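O-methyltransferase (Bacillus halodurans, PDB 2GPY) is a putative O-methyltransferase, of function not yet established, which probably transfers a methyl group from S-adenosylmethionine to a hydroxyl of its substrate. Local coordinates at residues 27-30 against 31-34; 41-44 against 45-49. One frame throughout, in Å; residues are numbered along the deposited sequence.

Interaction 1: 27-30 against 31-34; sequences EREA and HEQQ. With ZN (zinc ion), chain I.
Glu32 folds back over the last turn of helix 21-32, onto the backbone of Arg28 and Glu29. Its CB lies 3.5 Å from Arg28 O, the carbonyl that also accepts a hydrogen bond from Glu32 N at 2.8 Å. Next, CG sits between the backbone N and the carbonyl carbon (chi1 70°), which brings it to 3.2 Å from Glu29 O. At the tip, OE2 passes 4.0 Å from Glu29 CG; the two carboxylate planes are turned 71° apart and their charged oxygens do not touch. Gln33 lays its own CG 3.1 Å from Glu29 O, while Gln33 N bonds to that oxygen. Gln34, with a positive phi of 50°, then ends the helix in a Schellman motif. On another side His31, whose CB packs 3.6 Å from Arg28 O, carries its ring outward, and NE2 binds a zinc ion at 2.2 Å. This helix end lies at the surface, tied to its neighbours mostly by polar groups: Glu29 OE1 shares a second zinc with Glu93 and His97 of helix 88-100, and Glu27 forms a salt bridge with Arg19 and a hydrogen bond with Tyr67 of helix 67-75. The apolar exception is Ala30, packed on Ile37 before helix 40-53.

Interaction 2: 41-44 against 45-49; sequences LGME and SLLHL
Helix 40-53 is a buried helix at the subunit interface, and within it Met43 and Leu47, one turn apart, form the apolar side-chain contact of this stretch. Met43 is present as selenomethionine; its SE lies 3.9 Å from Leu47 CG and 4.1 Å from Leu47 CD2, while its CG meets Leu47 CD1 at 3.9 Å. The two chains cross at a slant. With CG anti to its carbonyl carbon (chi1 -68°), the Leu47 branch leans back along the helix and comes within 3.1 Å of Met43 O, the oxygen that accepts the bond from Leu47 N at 2.9 Å. Both side chains also touch Arg71 of helix 67-75; with an alanine in place of Leu47, the selenium would probably lose its apolar partner and a gap would open between the helices. Two residues further back, Leu41 O takes Ser45 N at 3.2 Å and, weakly, Ser45 OG at 3.5 Å. Polar tips find partners beyond the helix: Glu44 OE2 forms a salt bridge with Arg71, which probably offsets the cost of burying its charge. His48 binds a zinc ion through ND1 and gives NE2 to Ile210 O of the second subunit, a pairing consistent with a neutral imidazole polarised from both sides.

In the fold
The two interactions lie in successive helices, 21-32 and 40-53, with centres about 19 Å apart and nearest atoms about 6 Å apart, so they do not touch. Interaction 1 is a surface contact at a helix end, centred about 20 Å from the chain centre, where most of the residues are exposed; interaction 2 is mid-helix, centred about 12 Å from it and almost wholly buried. Accordingly, 27-34 is dominated by carboxylates, zinc ligands and backbone carbonyls, whereas 41-49 adds apolar packing and charges paired inside the fold. Both stretches bind zinc through a histidine and both reach helix 67-75, but only interaction 2 meets the second subunit of the assembly.

Interaction 1: 27-30 against 31-34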
loop_
_atom_site.group_PDB
_atom_site.type_symbol
_atom_site.label_atom_id
_atom_site.label_comp_id
_atom_site.label_asym_id
_atom_site.label_seq_id
_atom_site.Cartn_x
_atom_site.Cartn_y
_atom_site.Cartn_z
ATOM N N GLU B 27 -11.757 -9.919 20.412
ATOM C CA GLU B 27 -12.742 -9.669 19.357
ATOM C C GLU B 27 -14.161 -9.935 19.821
ATOM O O GLU B 27 -15.043 -9.103 19.598
ATOM C CB GLU B 27 -12.454 -10.508 18.120
ATOM C CG GLU B 27 -11.114 -10.169 17.491
ATOM C CD GLU B 27 -10.659 -11.237 16.541
ATOM O OE1 GLU B 27 -11.286 -12.322 16.527
ATOM O OE2 GLU B 27 -9.678 -11.006 15.828
ATOM N N ARG B 28 -14.387 -11.096 20.437
ATOM C CA ARG B 28 -15.708 -11.437 20.967
ATOM C C ARG B 28 -16.118 -10.465 22.066
ATOM O O ARG B 28 -17.286 -10.080 22.155
ATOM C CB ARG B 28 -15.756 -12.879 21.483
ATOM C CG ARG B 28 -15.823 -13.934 20.369
ATOM C CD ARG B 28 -16.161 -15.326 20.955
ATOM N NE ARG B 28 -15.201 -15.715 21.997
ATOM C CZ ARG B 28 -13.996 -16.243 21.762
ATOM N NH1 ARG B 28 -13.582 -16.472 20.517
ATOM N NH2 ARG B 28 -13.197 -16.543 22.780
ATOM N N GLU B 29 -15.154 -10.047 22.878
ATOM C CA GLU B 29 -15.390 -9.066 23.934
ATOM C C GLU B 29 -15.815 -7.684 23.421
ATOM O O GLU B 29 -16.722 -7.051 23.978
ATOM C CB GLU B 29 -14.133 -8.884 24.765
ATOM C CG GLU B 29 -14.378 -8.053 26.000
ATOM C CD GLU B 29 -13.132 -7.380 26.535
ATOM O OE1 GLU B 29 -12.076 -8.034 26.712
ATOM O OE2 GLU B 29 -13.228 -6.174 26.802
ATOM N N ALA B 30 -15.131 -7.205 22.393
ATOM C CA ALA B 30 -15.469 -5.945 21.754
ATOM C C ALA B 30 -16.902 -6.018 21.254
ATOM O O ALA B 30 -17.669 -5.061 21.444
ATOM C CB ALA B 30 -14.514 -5.662 20.600
ATOM N N HIS B 31 -17.252 -7.137 20.608
ATOM C CA HIS B 31 -18.617 -7.343 20.085
ATOM C C HIS B 31 -19.662 -7.385 21.193
ATOM O O HIS B 31 -20.634 -6.632 21.150
ATOM C CB HIS B 31 -18.723 -8.581 19.170
ATOM C CG HIS B 31 -20.138 -8.954 18.819
ATOM N ND1 HIS B 31 -20.786 -10.021 19.401
ATOM C CD2 HIS B 31 -21.034 -8.390 17.972
ATOM C CE1 HIS B 31 -22.020 -10.101 18.931
ATOM N NE2 HIS B 31 -22.197 -9.120 18.066
ATOM N N GLU B 32 -19.460 -8.247 22.189
ATOM C CA GLU B 32 -20.406 -8.387 23.294
ATOM C C GLU B 32 -20.575 -7.092 24.095
ATOM O O GLU B 32 -21.668 -6.820 24.621
ATOM C CB GLU B 32 -20.028 -9.556 24.217
ATOM C CG GLU B 32 -18.774 -9.309 25.045
ATOM C CD GLU B 32 -18.786 -9.960 26.422
ATOM O OE1 GLU B 32 -19.691 -10.769 26.702
ATOM O OE2 GLU B 32 -17.879 -9.652 27.234
ATOM N N GLN B 33 -19.506 -6.306 24.177
ATOM C CA GLN B 33 -19.501 -5.057 24.944
ATOM C C GLN B 33 -19.636 -3.793 24.073
ATOM O O GLN B 33 -19.566 -2.669 24.589
ATOM C CB GLN B 33 -18.255 -4.976 25.841
ATOM C CG GLN B 33 -17.998 -6.215 26.727
ATOM C CD GLN B 33 -18.890 -6.315 27.972
ATOM O OE1 GLN B 33 -19.480 -7.375 28.255
ATOM N NE2 GLN B 33 -18.970 -5.226 28.736
ATOM N N GLN B 34 -19.824 -3.986 22.762
ATOM C CA GLN B 34 -19.985 -2.895 21.783
ATOM C C GLN B 34 -18.901 -1.796 21.866
ATOM O O GLN B 34 -19.173 -0.597 21.943
ATOM C CB GLN B 34 -21.427 -2.344 21.784
ATOM C CG GLN B 34 -22.448 -3.367 21.231
ATOM C CD GLN B 34 -22.193 -3.694 19.750
ATOM O OE1 GLN B 34 -21.644 -4.746 19.404
ATOM N NE2 GLN B 34 -22.567 -2.769 18.877
HETATM ZN ZN ZN I . -23.918 -8.451 16.904
#

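Interaction 2: 41-44 against 45-49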
loop_
_atom_site.group_PDB
_atom_site.type_symbol
_atom_site.label_atom_id
_atom_site.label_comp_id
_atom_site.label_asym_id
_atom_site.label_seq_id
_atom_site.Cartn_x
_atom_site.Cartn_y
_atom_site.Cartn_z
ATOM N N LEU B 41 -11.739 -8.481 8.182
ATOM C CA LEU B 41 -11.167 -8.385 6.834
ATOM C C LEU B 41 -10.403 -7.117 6.554
ATOM O O LEU B 41 -9.345 -7.187 5.945
ATOM C CB LEU B 41 -12.187 -8.677 5.736
ATOM C CG LEU B 41 -11.660 -9.914 4.976
ATOM C CD1 LEU B 41 -12.334 -11.175 5.396
ATOM C CD2 LEU B 41 -11.806 -9.731 3.491
ATOM N N GLY B 42 -10.909 -5.972 7.003
ATOM C CA GLY B 42 -10.156 -4.710 6.920
ATOM C C GLY B 42 -8.845 -4.773 7.698
ATOM O O GLY B 42 -7.814 -4.233 7.267
HETATM N N MSE B 43 -8.898 -5.401 8.871
HETATM C CA MSE B 43 -7.724 -5.465 9.738
HETATM C C MSE B 43 -6.643 -6.298 9.057
HETATM O O MSE B 43 -5.472 -5.925 9.057
HETATM C CB MSE B 43 -8.087 -6.052 11.128
HETATM C CG MSE B 43 -6.823 -6.361 11.940
HETATM SE SE MSE B 43 -5.941 -4.680 12.430
HETATM C CE MSE B 43 -6.798 -4.413 13.475
ATOM N N GLU B 44 -7.021 -7.449 8.504
ATOM C CA GLU B 44 -6.024 -8.317 7.876
ATOM C C GLU B 44 -5.368 -7.603 6.690
ATOM O O GLU B 44 -4.149 -7.691 6.480
ATOM C CB GLU B 44 -6.649 -9.642 7.436
ATOM C CG GLU B 44 -7.102 -10.508 8.626
ATOM C CD GLU B 44 -5.930 -11.035 9.486
ATOM O OE1 GLU B 44 -4.803 -11.181 8.969
ATOM O OE2 GLU B 44 -6.151 -11.311 10.683
ATOM N N SER B 45 -6.192 -6.918 5.908
ATOM C CA SER B 45 -5.669 -6.131 4.781
ATOM C C SER B 45 -4.780 -5.008 5.229
ATOM O O SER B 45 -3.696 -4.809 4.649
ATOM C CB SER B 45 -6.811 -5.602 3.910
ATOM O OG SER B 45 -7.313 -6.678 3.161
ATOM N N LEU B 46 -5.199 -4.282 6.262
ATOM C CA LEU B 46 -4.380 -3.203 6.793
ATOM C C LEU B 46 -3.030 -3.707 7.270
ATOM O O LEU B 46 -2.004 -3.077 7.013
ATOM C CB LEU B 46 -5.073 -2.449 7.938
ATOM C CG LEU B 46 -4.360 -1.151 8.334
ATOM C CD1 LEU B 46 -4.475 -0.154 7.160
ATOM C CD2 LEU B 46 -4.876 -0.551 9.610
ATOM N N LEU B 47 -3.024 -4.814 8.003
ATOM C CA LEU B 47 -1.760 -5.315 8.547
ATOM C C LEU B 47 -0.824 -5.708 7.400
ATOM O O LEU B 47 0.402 -5.485 7.438
ATOM C CB LEU B 47 -2.045 -6.536 9.425
ATOM C CG LEU B 47 -2.808 -6.186 10.710
ATOM C CD1 LEU B 47 -3.115 -7.506 11.382
ATOM C CD2 LEU B 47 -1.963 -5.263 11.634
ATOM N N HIS B 48 -1.391 -6.299 6.362
ATOM C CA HIS B 48 -0.558 -6.687 5.204
ATOM C C HIS B 48 0.047 -5.459 4.496
ATOM O O HIS B 48 1.231 -5.461 4.078
ATOM C CB HIS B 48 -1.361 -7.531 4.232
ATOM C CG HIS B 48 -0.505 -8.391 3.343
ATOM N ND1 HIS B 48 0.189 -9.471 3.825
ATOM C CD2 HIS B 48 -0.206 -8.306 2.027
ATOM C CE1 HIS B 48 0.875 -10.031 2.841
ATOM N NE2 HIS B 48 0.643 -9.349 1.737
ATOM N N LEU B 49 -0.759 -4.420 4.329
ATOM C CA LEU B 49 -0.276 -3.177 3.714
ATOM C C LEU B 49 0.806 -2.533 4.591
ATOM O O LEU B 49 1.813 -2.018 4.089
ATOM C CB LEU B 49 -1.429 -2.209 3.497
ATOM C CG LEU B 49 -2.519 -2.636 2.488
ATOM C CD1 LEU B 49 -3.696 -1.681 2.637
ATOM C CD2 LEU B 49 -2.025 -2.687 1.066
#